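Local coordinates for protein aldolase (PDB 6VOP) that is of unknown function but belongs to the class II aldolase and adducin N-terminal domain family, with an AraD-like fold, and forms an assembly of four subunits, at residues D41-A46 against K63-G68; L45-G50 against K75-V80; T102-L107 against E183-A188; L113-V118 against V133-Y138. The protein carries 2 engineered substitutions. All blocks are in the same frame, centred on the assembly; numbering follows the deposited sequence.

Interaction 1: residues D41-A46 against K63-G68; sequences DGNLLA and KVAADG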
loop_
_atom_site.group_PDB
_atom_site.type_symbol
_atom_site.label_atom_id
_atom_site.label_comp_id
_atom_site.label_asym_id
_atom_site.label_seq_id
_atom_site.Cartn_x
_atom_site.Cartn_y
_atom_site.Cartn_z
ATOM N N ASP A 41 -34.465 10.340 -9.430
ATOM C CA ASP A 41 -35.579 9.954 -10.290
ATOM C C ASP A 41 -35.760 8.445 -10.388
ATOM O O ASP A 41 -36.731 7.995 -11.008
ATOM C CB ASP A 41 -35.394 10.546 -11.691
ATOM C CG ASP A 41 -34.074 10.145 -12.330
ATOM O OD1 ASP A 41 -33.282 9.434 -11.677
ATOM O OD2 ASP A 41 -33.829 10.540 -13.491
ATOM N N GLY A 42 -34.861 7.657 -9.799
ATOM C CA GLY A 42 -34.932 6.217 -9.846
ATOM C C GLY A 42 -33.982 5.568 -10.832
ATOM O O GLY A 42 -33.758 4.355 -10.747
ATOM N N ASN A 43 -33.419 6.340 -11.759
ATOM C CA ASN A 43 -32.500 5.791 -12.742
ATOM C C ASN A 43 -31.147 5.490 -12.103
ATOM O O ASN A 43 -30.830 5.940 -10.998
ATOM C CB ASN A 43 -32.329 6.754 -13.916
ATOM C CG ASN A 43 -33.589 6.892 -14.742
ATOM O OD1 ASN A 43 -34.363 5.944 -14.876
ATOM N ND2 ASN A 43 -33.803 8.078 -15.303
ATOM N N LEU A 44 -30.339 4.720 -12.820
ATOM C CA LEU A 44 -29.042 4.282 -12.332
ATOM C C LEU A 44 -27.921 5.121 -12.929
ATOM O O LEU A 44 -28.006 5.596 -14.064
ATOM C CB LEU A 44 -28.801 2.809 -12.661
ATOM C CG LEU A 44 -29.420 1.758 -11.742
ATOM C CD1 LEU A 44 -30.917 1.622 -11.988
ATOM C CD2 LEU A 44 -28.714 0.430 -11.944
ATOM N N LEU A 45 -26.860 5.286 -12.144
ATOM C CA LEU A 45 -25.631 5.934 -12.584
ATOM C C LEU A 45 -24.499 4.948 -12.336
ATOM O O LEU A 45 -24.139 4.697 -11.183
ATOM C CB LEU A 45 -25.405 7.245 -11.831
ATOM C CG LEU A 45 -24.309 8.183 -12.330
ATOM C CD1 LEU A 45 -24.731 8.871 -13.619
ATOM C CD2 LEU A 45 -23.982 9.204 -11.255
ATOM N N ALA A 46 -23.948 4.379 -13.405
ATOM C CA ALA A 46 -22.986 3.293 -13.283
ATOM C C ALA A 46 -21.731 3.583 -14.091
ATOM O O ALA A 46 -21.760 4.324 -15.078
ATOM C CB ALA A 46 -23.587 1.955 -13.740
ATOM N N LYS A 63 -25.985 5.706 -17.762
ATOM C CA LYS A 63 -27.285 6.006 -17.168
ATOM C C LYS A 63 -28.257 4.936 -17.645
ATOM O O LYS A 63 -28.528 4.832 -18.846
ATOM C CB LYS A 63 -27.758 7.407 -17.560
ATOM C CG LYS A 63 -28.889 7.966 -16.714
ATOM C CD LYS A 63 -29.105 9.443 -17.011
ATOM C CE LYS A 63 -30.379 9.967 -16.368
ATOM N NZ LYS A 63 -30.744 11.321 -16.879
ATOM N N VAL A 64 -28.765 4.130 -16.715
ATOM C CA VAL A 64 -29.621 2.992 -17.033
ATOM C C VAL A 64 -30.918 3.117 -16.247
ATOM O O VAL A 64 -30.906 3.457 -15.059
ATOM C CB VAL A 64 -28.924 1.649 -16.724
ATOM C CG1 VAL A 64 -29.796 0.481 -17.154
ATOM C CG2 VAL A 64 -27.565 1.581 -17.408
ATOM N N ALA A 65 -32.037 2.839 -16.912
ATOM C CA ALA A 65 -33.335 2.854 -16.259
ATOM C C ALA A 65 -33.526 1.593 -15.419
ATOM O O ALA A 65 -32.750 0.638 -15.491
ATOM C CB ALA A 65 -34.453 2.982 -17.292
ATOM N N ALA A 66 -34.591 1.598 -14.613
ATOM C CA ALA A 66 -34.851 0.470 -13.724
ATOM C C ALA A 66 -35.102 -0.819 -14.499
ATOM O O ALA A 66 -34.790 -1.909 -14.006
ATOM C CB ALA A 66 -36.038 0.785 -12.813
ATOM N N ASP A 67 -35.655 -0.721 -15.706
ATOM C CA ASP A 67 -35.917 -1.900 -16.523
ATOM C C ASP A 67 -34.692 -2.374 -17.296
ATOM O O ASP A 67 -34.788 -3.369 -18.024
ATOM C CB ASP A 67 -37.065 -1.621 -17.497
ATOM C CG ASP A 67 -36.890 -0.317 -18.247
ATOM O OD1 ASP A 67 -35.908 -0.196 -19.008
ATOM O OD2 ASP A 67 -37.734 0.587 -18.077
ATOM N N GLY A 68 -33.556 -1.695 -17.164
ATOM C CA GLY A 68 -32.338 -2.095 -17.833
ATOM C C GLY A 68 -32.046 -1.397 -19.144
ATOM O O GLY A 68 -31.096 -1.789 -19.833
#

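Interaction 2: residues L45-G50 against K75-V80; sequences LATPTG and KPSAAV. Engineered in segment 75-80: Ala78 (natural residue Lys), Ala79 (natural residue Glu).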
loop_
_atom_site.group_PDB
_atom_site.type_symbol
_atom_site.label_atom_id
_atom_site.label_comp_id
_atom_site.label_asym_id
_atom_site.label_seq_id
_atom_site.Cartn_x
_atom_site.Cartn_y
_atom_site.Cartn_z
ATOM N N LEU A 45 -26.860 5.286 -12.144
ATOM C CA LEU A 45 -25.631 5.934 -12.584
ATOM C C LEU A 45 -24.499 4.948 -12.336
ATOM O O LEU A 45 -24.139 4.697 -11.183
ATOM C CB LEU A 45 -25.405 7.245 -11.831
ATOM C CG LEU A 45 -24.309 8.183 -12.330
ATOM C CD1 LEU A 45 -24.731 8.871 -13.619
ATOM C CD2 LEU A 45 -23.982 9.204 -11.255
ATOM N N ALA A 46 -23.948 4.379 -13.405
ATOM C CA ALA A 46 -22.986 3.293 -13.283
ATOM C C ALA A 46 -21.731 3.583 -14.091
ATOM O O ALA A 46 -21.760 4.324 -15.078
ATOM C CB ALA A 46 -23.587 1.955 -13.740
ATOM N N THR A 47 -20.627 2.983 -13.661
ATOM C CA THR A 47 -19.377 3.127 -14.386
ATOM C C THR A 47 -19.425 2.302 -15.668
ATOM O O THR A 47 -19.926 1.173 -15.663
ATOM C CB THR A 47 -18.201 2.680 -13.525
ATOM O OG1 THR A 47 -18.290 1.269 -13.295
ATOM C CG2 THR A 47 -18.220 3.408 -12.193
ATOM N N PRO A 48 -18.919 2.831 -16.774
ATOM C CA PRO A 48 -19.046 2.143 -18.060
ATOM C C PRO A 48 -18.056 0.991 -18.190
ATOM O O PRO A 48 -17.118 0.838 -17.409
ATOM C CB PRO A 48 -18.751 3.248 -19.076
ATOM C CG PRO A 48 -17.851 4.186 -18.350
ATOM C CD PRO A 48 -18.266 4.146 -16.904
ATOM N N THR A 49 -18.293 0.173 -19.213
ATOM C CA THR A 49 -17.443 -0.980 -19.472
ATOM C C THR A 49 -16.103 -0.542 -20.053
ATOM O O THR A 49 -15.993 0.494 -20.714
ATOM C CB THR A 49 -18.133 -1.952 -20.432
ATOM O OG1 THR A 49 -17.306 -3.106 -20.629
ATOM C CG2 THR A 49 -18.390 -1.289 -21.778
ATOM N N GLY A 50 -15.078 -1.351 -19.798
ATOM C CA GLY A 50 -13.742 -1.041 -20.281
ATOM C C GLY A 50 -13.203 0.270 -19.756
ATOM O O GLY A 50 -12.487 0.979 -20.474
ATOM N N LYS A 75 -21.233 2.768 -22.837
ATOM C CA LYS A 75 -21.838 1.461 -22.625
ATOM C C LYS A 75 -21.609 1.009 -21.187
ATOM O O LYS A 75 -20.456 0.974 -20.732
ATOM C CB LYS A 75 -21.251 0.446 -23.604
ATOM C CG LYS A 75 -21.735 -0.982 -23.411
ATOM C CD LYS A 75 -23.184 -1.148 -23.833
ATOM C CE LYS A 75 -23.348 -2.327 -24.781
ATOM N NZ LYS A 75 -22.248 -3.319 -24.639
ATOM N N PRO A 76 -22.657 0.677 -20.438
ATOM C CA PRO A 76 -22.465 0.243 -19.052
ATOM C C PRO A 76 -21.741 -1.092 -18.984
ATOM O O PRO A 76 -21.713 -1.869 -19.941
ATOM C CB PRO A 76 -23.894 0.125 -18.512
ATOM C CG PRO A 76 -24.735 -0.099 -19.728
ATOM C CD PRO A 76 -24.080 0.698 -20.820
ATOM N N SER A 77 -21.144 -1.345 -17.822
ATOM C CA SER A 77 -20.457 -2.607 -17.596
ATOM C C SER A 77 -21.448 -3.765 -17.648
ATOM O O SER A 77 -22.628 -3.619 -17.318
ATOM C CB SER A 77 -19.735 -2.585 -16.247
ATOM O OG SER A 77 -20.462 -1.835 -15.289
ATOM N N ALA A 78 -20.961 -4.929 -18.083
ATOM C CA ALA A 78 -21.817 -6.108 -18.138
ATOM C C ALA A 78 -22.270 -6.549 -16.755
ATOM O O ALA A 78 -23.284 -7.246 -16.638
ATOM C CB ALA A 78 -21.092 -7.255 -18.845
ATOM N N ALA A 79 -21.547 -6.153 -15.706
ATOM C CA ALA A 79 -21.923 -6.483 -14.338
ATOM C C ALA A 79 -23.142 -5.709 -13.856
ATOM O O ALA A 79 -23.707 -6.067 -12.818
ATOM C CB ALA A 79 -20.745 -6.224 -13.397
ATOM N N VAL A 80 -23.558 -4.665 -14.579
ATOM C CA VAL A 80 -24.751 -3.909 -14.216
ATOM C C VAL A 80 -25.987 -4.801 -14.180
ATOM O O VAL A 80 -26.964 -4.485 -13.491
ATOM C CB VAL A 80 -24.923 -2.721 -15.193
ATOM C CG1 VAL A 80 -26.247 -2.000 -14.979
ATOM C CG2 VAL A 80 -23.768 -1.743 -15.038
#

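Interaction 3: residues T102-L107 against E183-A188; sequences TWSTAL and ELEETA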
loop_
_atom_site.group_PDB
_atom_site.type_symbol
_atom_site.label_atom_id
_atom_site.label_comp_id
_atom_site.label_asym_id
_atom_site.label_seq_id
_atom_site.Cartn_x
_atom_site.Cartn_y
_atom_site.Cartn_z
ATOM N N THR A 102 -8.160 -7.588 -3.077
ATOM C CA THR A 102 -7.249 -8.720 -2.934
ATOM C C THR A 102 -7.752 -9.726 -1.905
ATOM O O THR A 102 -7.945 -10.907 -2.212
ATOM C CB THR A 102 -5.856 -8.214 -2.555
ATOM O OG1 THR A 102 -5.430 -7.217 -3.491
ATOM C CG2 THR A 102 -4.858 -9.356 -2.562
ATOM N N TRP A 103 -7.981 -9.273 -0.672
ATOM C CA TRP A 103 -8.233 -10.207 0.419
ATOM C C TRP A 103 -9.649 -10.769 0.398
ATOM O O TRP A 103 -9.858 -11.918 0.802
ATOM C CB TRP A 103 -7.936 -9.525 1.753
ATOM C CG TRP A 103 -6.560 -8.939 1.785
ATOM C CD1 TRP A 103 -6.196 -7.684 1.396
ATOM C CD2 TRP A 103 -5.358 -9.594 2.206
ATOM N NE1 TRP A 103 -4.844 -7.511 1.558
ATOM C CE2 TRP A 103 -4.305 -8.669 2.053
ATOM C CE3 TRP A 103 -5.070 -10.868 2.704
ATOM C CZ2 TRP A 103 -2.988 -8.977 2.382
ATOM C CZ3 TRP A 103 -3.759 -11.171 3.030
ATOM C CH2 TRP A 103 -2.736 -10.231 2.868
ATOM N N SER A 104 -10.630 -9.990 -0.056
ATOM C CA SER A 104 -11.972 -10.538 -0.219
ATOM C C SER A 104 -12.005 -11.560 -1.347
ATOM O O SER A 104 -12.620 -12.626 -1.208
ATOM C CB SER A 104 -12.970 -9.414 -0.482
ATOM O OG SER A 104 -12.730 -8.321 0.378
ATOM N N THR A 105 -11.345 -11.253 -2.469
ATOM C CA THR A 105 -11.250 -12.218 -3.557
ATOM C C THR A 105 -10.474 -13.453 -3.120
ATOM O O THR A 105 -10.802 -14.576 -3.524
ATOM C CB THR A 105 -10.592 -11.581 -4.781
ATOM O OG1 THR A 105 -11.216 -10.323 -5.070
ATOM C CG2 THR A 105 -10.728 -12.495 -5.991
ATOM N N ALA A 106 -9.444 -13.269 -2.291
ATOM C CA ALA A 106 -8.702 -14.413 -1.773
ATOM C C ALA A 106 -9.598 -15.302 -0.919
ATOM O O ALA A 106 -9.630 -16.527 -1.097
ATOM C CB ALA A 106 -7.490 -13.938 -0.971
ATOM N N LEU A 107 -10.343 -14.699 0.012
ATOM C CA LEU A 107 -11.247 -15.476 0.852
ATOM C C LEU A 107 -12.243 -16.265 0.012
ATOM O O LEU A 107 -12.531 -17.429 0.311
ATOM C CB LEU A 107 -11.978 -14.554 1.830
ATOM C CG LEU A 107 -12.932 -15.214 2.832
ATOM C CD1 LEU A 107 -12.172 -15.891 3.965
ATOM C CD2 LEU A 107 -13.920 -14.194 3.381
ATOM N N GLU A 183 -14.811 -2.070 5.059
ATOM C CA GLU A 183 -14.749 -2.847 6.294
ATOM C C GLU A 183 -14.819 -4.347 6.032
ATOM O O GLU A 183 -14.270 -5.135 6.812
ATOM C CB GLU A 183 -15.870 -2.425 7.248
ATOM C CG GLU A 183 -15.677 -2.897 8.685
ATOM C CD GLU A 183 -14.691 -2.040 9.460
ATOM O OE1 GLU A 183 -13.764 -2.606 10.076
ATOM O OE2 GLU A 183 -14.844 -0.800 9.454
ATOM N N LEU A 184 -15.482 -4.762 4.951
ATOM C CA LEU A 184 -15.492 -6.177 4.592
ATOM C C LEU A 184 -14.114 -6.629 4.127
ATOM O O LEU A 184 -13.589 -7.644 4.599
ATOM C CB LEU A 184 -16.541 -6.439 3.512
ATOM C CG LEU A 184 -16.474 -7.807 2.830
ATOM C CD1 LEU A 184 -16.707 -8.924 3.834
ATOM C CD2 LEU A 184 -17.478 -7.884 1.693
ATOM N N GLU A 185 -13.511 -5.881 3.198
ATOM C CA GLU A 185 -12.163 -6.199 2.737
ATOM C C GLU A 185 -11.165 -6.147 3.885
ATOM O O GLU A 185 -10.221 -6.946 3.938
ATOM C CB GLU A 185 -11.755 -5.234 1.623
ATOM C CG GLU A 185 -10.263 -5.185 1.341
ATOM C CD GLU A 185 -9.782 -6.357 0.506
ATOM O OE1 GLU A 185 -10.605 -7.237 0.175
ATOM O OE2 GLU A 185 -8.580 -6.392 0.171
ATOM N N GLU A 186 -11.360 -5.213 4.818
ATOM C CA GLU A 186 -10.482 -5.129 5.978
ATOM C C GLU A 186 -10.592 -6.379 6.840
ATOM O O GLU A 186 -9.585 -6.888 7.345
ATOM C CB GLU A 186 -10.819 -3.879 6.790
ATOM C CG GLU A 186 -10.091 -3.766 8.112
ATOM C CD GLU A 186 -8.684 -3.228 7.962
ATOM O OE1 GLU A 186 -7.983 -3.118 8.991
ATOM O OE2 GLU A 186 -8.277 -2.919 6.821
ATOM N N THR A 187 -11.810 -6.898 7.006
ATOM C CA THR A 187 -12.003 -8.074 7.847
ATOM C C THR A 187 -11.415 -9.322 7.201
ATOM O O THR A 187 -10.794 -10.145 7.885
ATOM C CB THR A 187 -13.488 -8.260 8.147
ATOM O OG1 THR A 187 -13.927 -7.196 8.999
ATOM C CG2 THR A 187 -13.739 -9.590 8.843
ATOM N N ALA A 188 -11.594 -9.482 5.888
ATOM C CA ALA A 188 -10.945 -10.591 5.197
ATOM C C ALA A 188 -9.430 -10.475 5.275
ATOM O O ALA A 188 -8.731 -11.492 5.343
ATOM C CB ALA A 188 -11.401 -10.652 3.740
#

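Interaction 4: residues L113-V118 against V133-Y138; sequences LDSSNV and VPLVPY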
loop_
_atom_site.group_PDB
_atom_site.type_symbol
_atom_site.label_atom_id
_atom_site.label_comp_id
_atom_site.label_asym_id
_atom_site.label_seq_id
_atom_site.Cartn_x
_atom_site.Cartn_y
_atom_site.Cartn_z
ATOM N N LEU A 113 -16.004 -22.978 2.674
ATOM C CA LEU A 113 -16.577 -21.742 3.178
ATOM C C LEU A 113 -18.029 -21.956 3.601
ATOM O O LEU A 113 -18.698 -22.908 3.183
ATOM C CB LEU A 113 -16.505 -20.643 2.119
ATOM C CG LEU A 113 -15.223 -19.813 2.078
ATOM C CD1 LEU A 113 -15.407 -18.591 1.191
ATOM C CD2 LEU A 113 -14.809 -19.411 3.483
ATOM N N ASP A 114 -18.513 -21.050 4.449
ATOM C CA ASP A 114 -19.913 -21.025 4.855
ATOM C C ASP A 114 -20.689 -20.127 3.899
ATOM O O ASP A 114 -20.429 -18.921 3.825
ATOM C CB ASP A 114 -20.050 -20.532 6.296
ATOM C CG ASP A 114 -21.252 -21.131 7.009
ATOM O OD1 ASP A 114 -22.365 -21.086 6.443
ATOM O OD2 ASP A 114 -21.088 -21.649 8.137
ATOM N N SER A 115 -21.640 -20.712 3.169
ATOM C CA SER A 115 -22.402 -19.952 2.186
ATOM C C SER A 115 -23.466 -19.067 2.825
ATOM O O SER A 115 -24.090 -18.265 2.121
ATOM C CB SER A 115 -23.046 -20.900 1.170
ATOM O OG SER A 115 -23.797 -20.181 0.205
ATOM N N SER A 116 -23.678 -19.190 4.136
ATOM C CA SER A 116 -24.605 -18.328 4.856
ATOM C C SER A 116 -23.919 -17.100 5.435
ATOM O O SER A 116 -24.550 -16.041 5.542
ATOM C CB SER A 116 -25.281 -19.120 5.975
ATOM O OG SER A 116 -26.492 -19.696 5.523
ATOM N N ASN A 117 -22.645 -17.225 5.806
ATOM C CA ASN A 117 -21.870 -16.108 6.340
ATOM C C ASN A 117 -20.402 -16.505 6.255
ATOM O O ASN A 117 -19.957 -17.383 7.001
ATOM C CB ASN A 117 -22.283 -15.793 7.772
ATOM C CG ASN A 117 -21.520 -14.628 8.357
ATOM O OD1 ASN A 117 -21.512 -13.530 7.800
ATOM N ND2 ASN A 117 -20.882 -14.855 9.498
ATOM N N VAL A 118 -19.651 -15.863 5.352
ATOM C CA VAL A 118 -18.315 -16.350 5.012
ATOM C C VAL A 118 -17.254 -16.001 6.044
ATOM O O VAL A 118 -16.166 -16.591 6.014
ATOM C CB VAL A 118 -17.857 -15.824 3.637
ATOM C CG1 VAL A 118 -18.519 -16.618 2.516
ATOM C CG2 VAL A 118 -18.150 -14.340 3.497
ATOM N N VAL A 133 -22.701 -12.231 5.435
ATOM C CA VAL A 133 -22.141 -12.134 4.091
ATOM C C VAL A 133 -22.275 -13.498 3.424
ATOM O O VAL A 133 -21.373 -14.340 3.549
ATOM C CB VAL A 133 -20.680 -11.664 4.119
ATOM C CG1 VAL A 133 -20.181 -11.414 2.703
ATOM C CG2 VAL A 133 -20.544 -10.412 4.969
ATOM N N PRO A 134 -23.375 -13.766 2.729
ATOM C CA PRO A 134 -23.545 -15.075 2.095
ATOM C C PRO A 134 -22.665 -15.222 0.863
ATOM O O PRO A 134 -22.192 -14.249 0.270
ATOM C CB PRO A 134 -25.031 -15.102 1.726
ATOM C CG PRO A 134 -25.391 -13.667 1.555
ATOM C CD PRO A 134 -24.555 -12.904 2.547
ATOM N N LEU A 135 -22.453 -16.477 0.482
ATOM C CA LEU A 135 -21.587 -16.835 -0.630
ATOM C C LEU A 135 -22.424 -17.115 -1.870
ATOM O O LEU A 135 -23.376 -17.900 -1.819
ATOM C CB LEU A 135 -20.742 -18.059 -0.276
ATOM C CG LEU A 135 -19.852 -18.658 -1.360
ATOM C CD1 LEU A 135 -18.614 -17.801 -1.564
ATOM C CD2 LEU A 135 -19.471 -20.079 -0.987
ATOM N N VAL A 136 -22.068 -16.470 -2.976
ATOM C CA VAL A 136 -22.709 -16.707 -4.268
ATOM C C VAL A 136 -21.857 -17.724 -5.017
ATOM O O VAL A 136 -20.622 -17.615 -5.007
ATOM C CB VAL A 136 -22.872 -15.395 -5.055
ATOM C CG1 VAL A 136 -23.630 -15.624 -6.353
ATOM C CG2 VAL A 136 -23.584 -14.358 -4.203
ATOM N N PRO A 137 -22.455 -18.733 -5.653
ATOM C CA PRO A 137 -21.651 -19.760 -6.328
ATOM C C PRO A 137 -20.824 -19.177 -7.464
ATOM O O PRO A 137 -21.083 -18.078 -7.960
ATOM C CB PRO A 137 -22.701 -20.746 -6.858
ATOM C CG PRO A 137 -23.928 -20.477 -6.056
ATOM C CD PRO A 137 -23.896 -19.025 -5.716
ATOM N N TYR A 138 -19.806 -19.931 -7.874
ATOM C CA TYR A 138 -18.984 -19.513 -9.001
ATOM C C TYR A 138 -19.688 -19.829 -10.313
ATOM O O TYR A 138 -20.143 -20.957 -10.533
ATOM C CB TYR A 138 -17.613 -20.190 -8.985
ATOM C CG TYR A 138 -16.896 -20.018 -10.309
ATOM C CD1 TYR A 138 -16.353 -18.788 -10.671
ATOM C CD2 TYR A 138 -16.799 -21.066 -11.214
ATOM C CE1 TYR A 138 -15.717 -18.613 -11.886
ATOM C CE2 TYR A 138 -16.166 -20.901 -12.432
ATOM C CZ TYR A 138 -15.626 -19.673 -12.763
ATOM O OH TYR A 138 -14.993 -19.505 -13.973
#

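Interaction 1: residues D41-A46 against K63-G68
Leu44 and Val64 face each other as an antiparallel hydrogen-bonded pair, and both of the backbone bonds between the segments are theirs. Leu44 N donates to Val64 O at 2.6 Å. In return Val64 N donates to Leu44 O at 3.1 Å. Leu44 O also receives a CA-H...O contact from Lys63 CA at 3.2 Å. Leu45 and Lys63 form the neighbouring non-hydrogen-bonded pair.

These residues belong to strands 44-46 and 62-64, neighbours toward one side of the mixed sheet of this AraD-like domain. The second strand runs out into a type I turn, Ala65 to Gly68, which leads on to strand 70-72, at one edge of the sheet within this chain.

Apolar packing lies on the face carrying Leu44 and Val64, whose CB atoms are 4.2 Å apart. Helix 80-89 packs against Leu44 there through Leu84 and Tyr87. A separate contact is made with the backbone: with CG beside its own backbone N (chi1 -82°), Leu44 lays CD1 over the carbonyl of Val64, 3.6 Å from Val64 O.

Polar side chains gather on the Lys63 side of the pair, around Asn43. Lys63 stretches out fully, CG anti to the backbone N (chi1 -164°), and passes obliquely across Asn43, with Lys63 CE 4.1 Å from Asn43 ND2. Its NZ goes on to a long, weak ion pair with Glu8. The other branch of the amide, Asn43 OD1, lies 3.5 Å from Ala65 CA. Just ahead, Asp41 OD1 accepts from Asn43 N at 3.1 Å in an Asx turn.

Interaction 2: residues L45-G50 against K75-V80
Thr47 and Ser77 meet at the buried end of a contact between two irregular pieces of chain: the one leaving strand 44-46, and the one that joins strand 70-72 to helix 80-89. Just past the end of strand 44-46, a single backbone bridge between Pro48 and Pro76 joins these two loops of the AraD-like domain.

The tight part lies on the inner side. Ser77 OG donates to Thr47 O at 3.1 Å, coming in almost straight at the oxygen (C=O...O angle 165°). Thr47 is held from its other end too, since its OG1 is hydrogen-bonded to the backbone N of Leu35 in strand 33-38. Beside this bond Ala46 CB packs on Val80 CG2 at 3.9 Å. Val80 opens helix 80-89 and closes a type I turn from Ser77, its N bonded to Ser77 O at 3.1 Å. The turn carries the two engineered alanines, Ala78 and Ala79.

Pro48 marks the passage outward, with its CB 3.3 Å from Lys75 O. Beyond it the contact opens to solvent, where Thr49 and Lys75 lie side by side and point the same way. OG1 of Thr49 is anti to the backbone N (chi1 -178°), which turns the methyl toward the lysine and brings CG2 to 3.7 Å from Lys75 CG. Under this exposed pair the backbones stay joined: Thr49 N donates to Lys75 O at 2.8 Å.

Interaction 3: residues T102-L107 against E183-A188
Glu185 turns its carboxylate onto the first turn of helix 102-107, where two helices of the AraD-like domain cross. Their axes come within 7.8 Å and make an angle of 63°. In the first shell each oxygen takes one backbone N-H, both on the syn side: Glu185 OE2 accepts from Trp103 N at 3.1 Å, and Glu185 OE1 from Ser104 N at 2.8 Å. Amides this early in a helix have no carbonyl a turn back to bond, so the carboxylate stands in for one. Ser104 OG also donates to Glu185 OE1, though the modelled length is too short to be trusted. The indole of Trp103 meets the carboxylate at its CD1 edge, the two planes 55° apart.

What brings the acid there is its bent chain: CG is anti to the backbone N, and the bend at chi2 (79°) swings the carboxylate toward the other helix. Tyr27 and Ser101 touch the same side chain, while Pro167 of strand 166-171 packs on Ser104. Farther out, Thr102 OG1 is hydrogen-bonded to Glu186 of the second subunit, and Leu190 of that subunit packs on Thr105 and Ala106, so this crossing lies at a subunit interface.

One turn along from Glu185, Ala188 fills the gap between the backbones. Its CB sits 3.6 Å from Trp103 O and 4.2 Å from Trp103 CB, with Leu107 CD2 at 4.4 Å.

Interaction 4: residues L113-V118 against V133-Y138
Val133 O is approached twice by segment 113-118: Val118 N donates a hydrogen bond to it at 2.9 Å, and Asn117 CA adds a CA-H...O contact at 3.3 Å. Asn117 also secures the other end of Val133. Its CG is anti to the backbone N (chi1 -179°), and OD1 accepts from Val133 N at 2.9 Å, in the carbonyl plane and on a lone pair. The amide side chain thus does the work of a backbone carbonyl.

Two residues back along the loop, Ser115 grips Leu135 in a similar two-handed way. Ser115 O takes the hydrogen of Leu135 N at 2.9 Å, and Ser115 OG donates to Leu135 O at 3.1 Å.

The segments run antiparallel, yet 113-118 is no regular strand; it is a loop laid along the chain leading into strand 135-136, which lies at one edge of the sheet within this chain. Odd and even residues divide the work: Val133 and Leu135 bond to the loop, whereas Pro134 and Val136 make backbone bonds to Leu161 of the parallel strand 159-162. An Asx turn, Asp114 OD1 accepting from Ser116 N, bends the loop, although Asp114 is poorly ordered.

Apolar branches fill in around Val118, which crosses both Val133 and Leu135 at about a right angle. Val118 CG2 touches Val133 CG1 at 3.6 Å, and Val118 CG1 lies 3.8 Å from Leu135 CB. At the start of segment 113-118, Leu113 CD1 reaches Leu135 CD1 at 4.3 Å.

Interactions 1 and 2 both start from the chain around strand 44-46 and share Leu45 and Ala46. Interaction 1 closes first, pairing that strand with 62-64; interaction 2 closes at 75-80, so the two loops overlap, and they touch where Val64 CG2 packs on Pro76 CG. Further along, interaction 3 opens at 102-107 and closes only at 183-188, joining a short helix to the long helix 174-194. Interaction 4 opens and closes within that span, tying a loop to strand 135-136 at the far end of the sheet. Leu107 and Leu184 of interaction 3 touch it. Between the centres of interactions 1 and 4 lie about 28 Å.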